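Side-chain contacts in PilM (Escherichia coli, PDB 3EOI), which is of unknown function but, as a plasmid-encoded member of the PilM family, probably takes part in forming or working a bacterial pilus: residues N29-L32 / Y33-E37; Q44-S47 / A48-G51. All coordinates share one frame; numbering follows the deposited sequence.

Contact 1 (N29-L32 / Y33-E37); sequences NDYL and YQHPE
Tyr31 and His35 stack their rings one helical turn apart. The stack is offset, with centroids of the two rings 4.6 Å apart and planes turned 30° to each other. The imidazole lies over one face of the phenol ring with its CD2 corner, near the rim. His35 CD2 comes to 3.5 Å from Tyr31 CZ. In return, Tyr31 OH sits above one face of the imidazole, also toward its rim. Tyr31 swings CG anti to its own backbone N (chi1 -172°), which carries the ring along the helix toward the later residue. His35 has CG beside the backbone N (chi1 -59°), and this turns the imidazole back to meet it. The same two residues are also tied through the backbone, by the bond from His35 N to Tyr31 O at 2.9 Å.

This is the C-terminal end of helix 10-34. Tyr33 N still bonds to Asn29 O at 2.8 Å, and Gln34 N to Asp30 O at 3.1 Å. His35 is the first residue to leave helical backbone angles, and Pro36 follows it. Proline has no N-H, so Leu32 O cannot receive the next bond of the series from Pro36 N. It meets Pro36 CA at 3.2 Å instead, in a CA-H...O contact. The buried Leu32 side chain starts away from 33-37 and touches Arg38 and Arg39 of the next loop. Arg38 also meets Tyr31. Gln34 runs its extended chain past Asp30 O, with CG 3.3 Å from that oxygen.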
ATOM      1  N   ASN A  29      -4.753   8.511  -4.290  1.00  7.88           N
ATOM      2  CA  ASN A  29      -5.304   9.505  -3.378  1.00  9.85           C
ATOM      3  C   ASN A  29      -5.717  10.765  -4.141  1.00  9.35           C
ATOM      4  O   ASN A  29      -6.821  11.297  -3.959  1.00  9.57           O
ATOM      5  CB  ASN A  29      -4.257   9.867  -2.311  1.00 11.67           C
ATOM      6  CG  ASN A  29      -4.856  10.480  -1.090  1.00 15.09           C
ATOM      7  OD1 ASN A  29      -5.929  10.109  -0.657  1.00 13.97           O
ATOM      8  ND2 ASN A  29      -4.142  11.432  -0.524  1.00 13.26           N
ATOM      9  N   ASP A  30      -4.820  11.254  -5.001  1.00  8.56           N
ATOM     10  CA  ASP A  30      -5.125  12.447  -5.742  1.00 11.76           C
ATOM     11  C   ASP A  30      -6.329  12.244  -6.646  1.00 10.02           C
ATOM     12  O   ASP A  30      -7.208  13.110  -6.701  1.00 10.32           O
ATOM     13  CB  ASP A  30      -3.903  12.865  -6.540  1.00 16.06           C
ATOM     14  CG  ASP A  30      -2.741  13.336  -5.626  1.00 18.18           C
ATOM     15  OD1 ASP A  30      -2.923  13.401  -4.371  1.00 21.43           O
ATOM     16  OD2 ASP A  30      -1.651  13.657  -6.130  1.00 21.00           O
ATOM     17  N   TYR A  31      -6.409  11.095  -7.326  1.00  8.48           N
ATOM     18  CA  TYR A  31      -7.548  10.859  -8.230  1.00  7.05           C
ATOM     19  C   TYR A  31      -8.847  10.832  -7.416  1.00  7.37           C
ATOM     20  O   TYR A  31      -9.893  11.428  -7.832  1.00  7.62           O
ATOM     21  CB  TYR A  31      -7.420   9.484  -8.944  1.00  8.36           C
ATOM     22  CG  TYR A  31      -8.479   9.340  -9.989  1.00  8.81           C
ATOM     23  CD1 TYR A  31      -8.293   9.877 -11.272  1.00 10.68           C
ATOM     24  CD2 TYR A  31      -9.713   8.718  -9.706  1.00  9.77           C
ATOM     25  CE1 TYR A  31      -9.308   9.833 -12.229  1.00 11.00           C
ATOM     26  CE2 TYR A  31     -10.740   8.679 -10.656  1.00 10.39           C
ATOM     27  CZ  TYR A  31     -10.530   9.221 -11.926  1.00 11.59           C
ATOM     28  OH  TYR A  31     -11.520   9.146 -12.885  1.00 13.63           O
ATOM     29  N   LEU A  32      -8.865  10.087  -6.309  1.00  7.93           N
ATOM     30  CA  LEU A  32     -10.118   9.979  -5.568  1.00  8.46           C
ATOM     31  C   LEU A  32     -10.488  11.273  -4.860  1.00  7.68           C
ATOM     32  O   LEU A  32     -11.676  11.535  -4.634  1.00  9.45           O
ATOM     33  CB  LEU A  32     -10.069   8.812  -4.567  1.00  8.68           C
ATOM     34  CG  LEU A  32      -9.968   7.444  -5.209  1.00 10.29           C
ATOM     35  CD1 LEU A  32      -9.660   6.456  -4.086  1.00  9.56           C
ATOM     36  CD2 LEU A  32     -11.253   7.107  -5.950  1.00  9.64           C
ATOM     37  N   TYR A  33      -9.501  12.080  -4.491  1.00  6.10           N
ATOM     38  CA  TYR A  33      -9.831  13.417  -3.949  1.00  8.13           C
ATOM     39  C   TYR A  33     -10.528  14.294  -4.986  1.00  7.42           C
ATOM     40  O   TYR A  33     -11.448  15.058  -4.690  1.00  8.32           O
ATOM     41  CB  TYR A  33      -8.538  14.090  -3.585  1.00  8.10           C
ATOM     42  CG  TYR A  33      -8.635  15.480  -2.971  1.00  8.68           C
ATOM     43  CD1 TYR A  33      -8.977  15.678  -1.624  1.00  7.78           C
ATOM     44  CD2 TYR A  33      -8.391  16.607  -3.747  1.00  8.23           C
ATOM     45  CE1 TYR A  33      -9.019  16.960  -1.086  1.00  9.93           C
ATOM     46  CE2 TYR A  33      -8.450  17.908  -3.206  1.00  9.92           C
ATOM     47  CZ  TYR A  33      -8.800  18.049  -1.899  1.00  7.54           C
ATOM     48  OH  TYR A  33      -8.854  19.327  -1.359  1.00 12.07           O
ATOM     49  N   GLN A  34     -10.002  14.284  -6.213  1.00  7.47           N
ATOM     50  CA  GLN A  34     -10.652  14.963  -7.356  1.00  7.33           C
ATOM     51  C   GLN A  34     -12.054  14.426  -7.682  1.00  7.72           C
ATOM     52  O   GLN A  34     -12.969  15.183  -8.009  1.00  7.65           O
ATOM     53  CB  GLN A  34      -9.748  14.842  -8.602  1.00  8.80           C
ATOM     54  CG  GLN A  34      -8.444  15.628  -8.430  1.00 12.17           C
ATOM     55  CD  GLN A  34      -7.497  15.385  -9.612  1.00 12.78           C
ATOM     56  OE1 GLN A  34      -7.951  15.095 -10.728  1.00 14.92           O
ATOM     57  NE2 GLN A  34      -6.198  15.527  -9.366  1.00 14.91           N
ATOM     58  N   HIS A  35     -12.216  13.101  -7.577  1.00  8.50           N
ATOM     59  CA  HIS A  35     -13.399  12.391  -8.018  1.00 10.54           C
ATOM     60  C   HIS A  35     -13.948  11.484  -6.934  1.00  9.36           C
ATOM     61  O   HIS A  35     -13.925  10.250  -7.078  1.00  8.82           O
ATOM     62  CB  HIS A  35     -13.066  11.506  -9.221  1.00 12.71           C
ATOM     63  CG  HIS A  35     -12.537  12.276 -10.388  1.00 15.81           C
ATOM     64  ND1 HIS A  35     -13.357  13.009 -11.211  1.00 15.56           N
ATOM     65  CD2 HIS A  35     -11.270  12.485 -10.826  1.00 16.09           C
ATOM     66  CE1 HIS A  35     -12.627  13.597 -12.143  1.00 17.05           C
ATOM     67  NE2 HIS A  35     -11.362  13.288 -11.941  1.00 16.95           N
ATOM     68  N   PRO A  36     -14.474  12.068  -5.872  1.00  9.47           N
ATOM     69  CA  PRO A  36     -14.875  11.234  -4.754  1.00 10.03           C
ATOM     70  C   PRO A  36     -16.004  10.291  -5.157  1.00 10.86           C
ATOM     71  O   PRO A  36     -16.147   9.240  -4.562  1.00 11.92           O
ATOM     72  CB  PRO A  36     -15.348  12.228  -3.670  1.00  9.58           C
ATOM     73  CG  PRO A  36     -14.813  13.568  -4.108  1.00 18.17           C
ATOM     74  CD  PRO A  36     -14.627  13.509  -5.616  1.00  8.55           C
ATOM     75  N   GLU A  37     -16.789  10.627  -6.171  1.00 10.86           N
ATOM     76  CA  GLU A  37     -17.878   9.739  -6.580  1.00 12.64           C
ATOM     77  C   GLU A  37     -17.406   8.370  -7.115  1.00 11.77           C
ATOM     78  O   GLU A  37     -18.193   7.411  -7.225  1.00 12.57           O
ATOM     79  CB  GLU A  37     -18.747  10.421  -7.635  1.00 14.55           C
ATOM     80  CG  GLU A  37     -18.130  10.486  -9.000  1.00 23.53           C
ATOM     81  CD  GLU A  37     -17.128  11.641  -9.199  1.00 16.98           C
ATOM     82  OE1 GLU A  37     -16.829  12.463  -8.267  1.00 23.42           O
ATOM     83  OE2 GLU A  37     -16.654  11.718 -10.354  1.00 24.86           O
TER

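Contact 2 (Q44-S47 / A48-G51); sequences QLTS and AQLG
Gln49 sets its carboxamide between Thr46 and Leu45. Thr46 OG1 lies on one side of the amide plane, and CB and CD2 of Leu45 lie on the other. At the oxygen end, Gln49 OE1 takes the N-H of Thr46 at 2.9 Å. That bond is nearly straight (166° at the hydrogen), although the donor is tilted somewhat from the carbonyl plane. OE1 also packs against Leu45, 3.4 Å from its CA. Thr46 returns the favour: its OG1 accepts from Gln49 N at 3.2 Å. The hydroxyl can do this because it stands between its own backbone N and carbonyl carbon (chi1 66°), facing the helix start. A weak bond from Thr46 OG1 to Gln49 OE1, 3.4 Å long, closes the ring of contacts.

The exchange is a capping box, with Thr46 as N-cap of the short helix 47-50. Beside it, Leu45 CD1 meets Leu50 CD2 at 3.6 Å, the two side chains crossing at about a right angle. This pair, one residue before the cap and four after it, is a hydrophobic staple. Leu45 also packs on Tyr31 of helix 10-34 and on Ile62 of strand 59-63, and Leu50 packs on Ile28. The helix bond from Leu50 N to Thr46 O is 3.0 Å. Gly51, with positive phi, ends the helix; its N makes a weak bond to Ser47 O.

An alanine in place of Gln49 would probably leave Thr46 N without its side-chain acceptor and uncover one flank of Leu45. The box pairs an uncharged hydroxyl with an uncharged amide, so this cap probably works through dipoles and brings no net charge to the helix start.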
ATOM      1  N   GLN A  44     -10.664  -1.258  -9.088  1.00 10.51           N
ATOM      2  CA  GLN A  44      -9.403  -0.540  -9.083  1.00  9.33           C
ATOM      3  C   GLN A  44      -9.453   0.615 -10.076  1.00 10.33           C
ATOM      4  O   GLN A  44     -10.176   0.567 -11.101  1.00 11.55           O
ATOM      5  CB  GLN A  44      -8.267  -1.463  -9.564  1.00  9.37           C
ATOM      6  CG  GLN A  44      -7.701  -2.488  -8.589  1.00 12.17           C
ATOM      7  CD  GLN A  44      -8.565  -3.700  -8.359  1.00 11.36           C
ATOM      8  OE1 GLN A  44      -9.225  -4.208  -9.289  1.00 11.98           O
ATOM      9  NE2 GLN A  44      -8.519  -4.235  -7.120  1.00  9.92           N
ATOM     10  N   LEU A  45      -8.600   1.619  -9.821  1.00  9.99           N
ATOM     11  CA  LEU A  45      -8.412   2.687 -10.781  1.00  9.28           C
ATOM     12  C   LEU A  45      -7.510   2.139 -11.882  1.00  9.95           C
ATOM     13  O   LEU A  45      -6.731   1.202 -11.662  1.00 11.75           O
ATOM     14  CB  LEU A  45      -7.739   3.889 -10.129  1.00  8.76           C
ATOM     15  CG  LEU A  45      -8.464   4.449  -8.934  1.00  7.80           C
ATOM     16  CD1 LEU A  45      -7.708   5.673  -8.482  1.00 10.80           C
ATOM     17  CD2 LEU A  45      -9.860   4.858  -9.325  1.00 10.46           C
ATOM     18  N   THR A  46      -7.564   2.728 -13.060  1.00 11.51           N
ATOM     19  CA  THR A  46      -6.755   2.187 -14.164  1.00 13.50           C
ATOM     20  C   THR A  46      -5.400   2.846 -14.314  1.00 15.19           C
ATOM     21  O   THR A  46      -5.130   3.894 -13.723  1.00 14.66           O
ATOM     22  CB  THR A  46      -7.471   2.349 -15.512  1.00 14.61           C
ATOM     23  OG1 THR A  46      -7.581   3.749 -15.800  1.00 14.88           O
ATOM     24  CG2 THR A  46      -8.888   1.696 -15.495  1.00 14.60           C
ATOM     25  N   SER A  47      -4.546   2.233 -15.141  1.00 17.02           N
ATOM     26  CA  SER A  47      -3.228   2.827 -15.461  1.00 17.70           C
ATOM     27  C   SER A  47      -3.354   4.194 -16.066  1.00 17.09           C
ATOM     28  O   SER A  47      -2.604   5.122 -15.677  1.00 17.50           O
ATOM     29  CB  SER A  47      -2.412   1.911 -16.375  1.00 19.39           C
ATOM     30  OG  SER A  47      -1.854   0.880 -15.584  1.00 37.80           O
ATOM     31  N   ALA A  48      -4.333   4.381 -16.947  1.00 17.38           N
ATOM     32  CA  ALA A  48      -4.550   5.714 -17.491  1.00 17.35           C
ATOM     33  C   ALA A  48      -4.919   6.724 -16.401  1.00 16.86           C
ATOM     34  O   ALA A  48      -4.382   7.826 -16.380  1.00 16.90           O
ATOM     35  CB  ALA A  48      -5.607   5.709 -18.586  1.00 18.15           C
ATOM     36  N   GLN A  49      -5.837   6.360 -15.496  1.00 15.22           N
ATOM     37  CA  GLN A  49      -6.213   7.286 -14.405  1.00 14.62           C
ATOM     38  C   GLN A  49      -5.057   7.636 -13.492  1.00 13.85           C
ATOM     39  O   GLN A  49      -4.920   8.789 -13.062  1.00 13.82           O
ATOM     40  CB  GLN A  49      -7.399   6.747 -13.613  1.00 14.85           C
ATOM     41  CG  GLN A  49      -8.638   6.647 -14.481  1.00 14.08           C
ATOM     42  CD  GLN A  49      -9.756   5.820 -13.878  1.00 14.54           C
ATOM     43  OE1 GLN A  49      -9.520   4.831 -13.188  1.00 13.48           O
ATOM     44  NE2 GLN A  49     -10.992   6.209 -14.161  1.00 14.92           N
ATOM     45  N   LEU A  50      -4.207   6.669 -13.197  1.00 13.87           N
ATOM     46  CA  LEU A  50      -3.055   6.906 -12.325  1.00 14.69           C
ATOM     47  C   LEU A  50      -1.847   7.551 -13.039  1.00 15.39           C
ATOM     48  O   LEU A  50      -0.931   8.097 -12.401  1.00 14.42           O
ATOM     49  CB  LEU A  50      -2.625   5.585 -11.712  1.00 15.45           C
ATOM     50  CG  LEU A  50      -3.741   4.920 -10.921  1.00 12.46           C
ATOM     51  CD1 LEU A  50      -3.204   3.786 -10.175  1.00 17.49           C
ATOM     52  CD2 LEU A  50      -4.449   5.878  -9.927  1.00 15.62           C
ATOM     53  N   GLY A  51      -1.826   7.447 -14.361  1.00 15.50           N
ATOM     54  CA  GLY A  51      -0.628   7.849 -15.101  1.00 15.58           C
ATOM     55  C   GLY A  51       0.600   7.005 -14.826  1.00 16.51           C
ATOM     56  O   GLY A  51       1.738   7.460 -14.994  1.00 17.64           O
TER

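Both contacts lie on the surface, and each has one buried residue, a leucine. Contact 1 finishes the long helix 10-34; contact 2 takes in the whole of the short helix 47-50, from its N-cap to the glycine after it. Their chemistry follows their place. The first joins an aromatic stack to backbone bonds that run out at a proline, while the second relies on side chains that cap backbone N-H groups, backed by a leucine pair. Their centres are about 12 Å apart and they meet at Tyr31. Its CD2 packs 3.8 Å from Leu45 CD1, and its OH lies against the Gln49 amide, so one tyrosine touches both contacts, across the loop that joins the two helices.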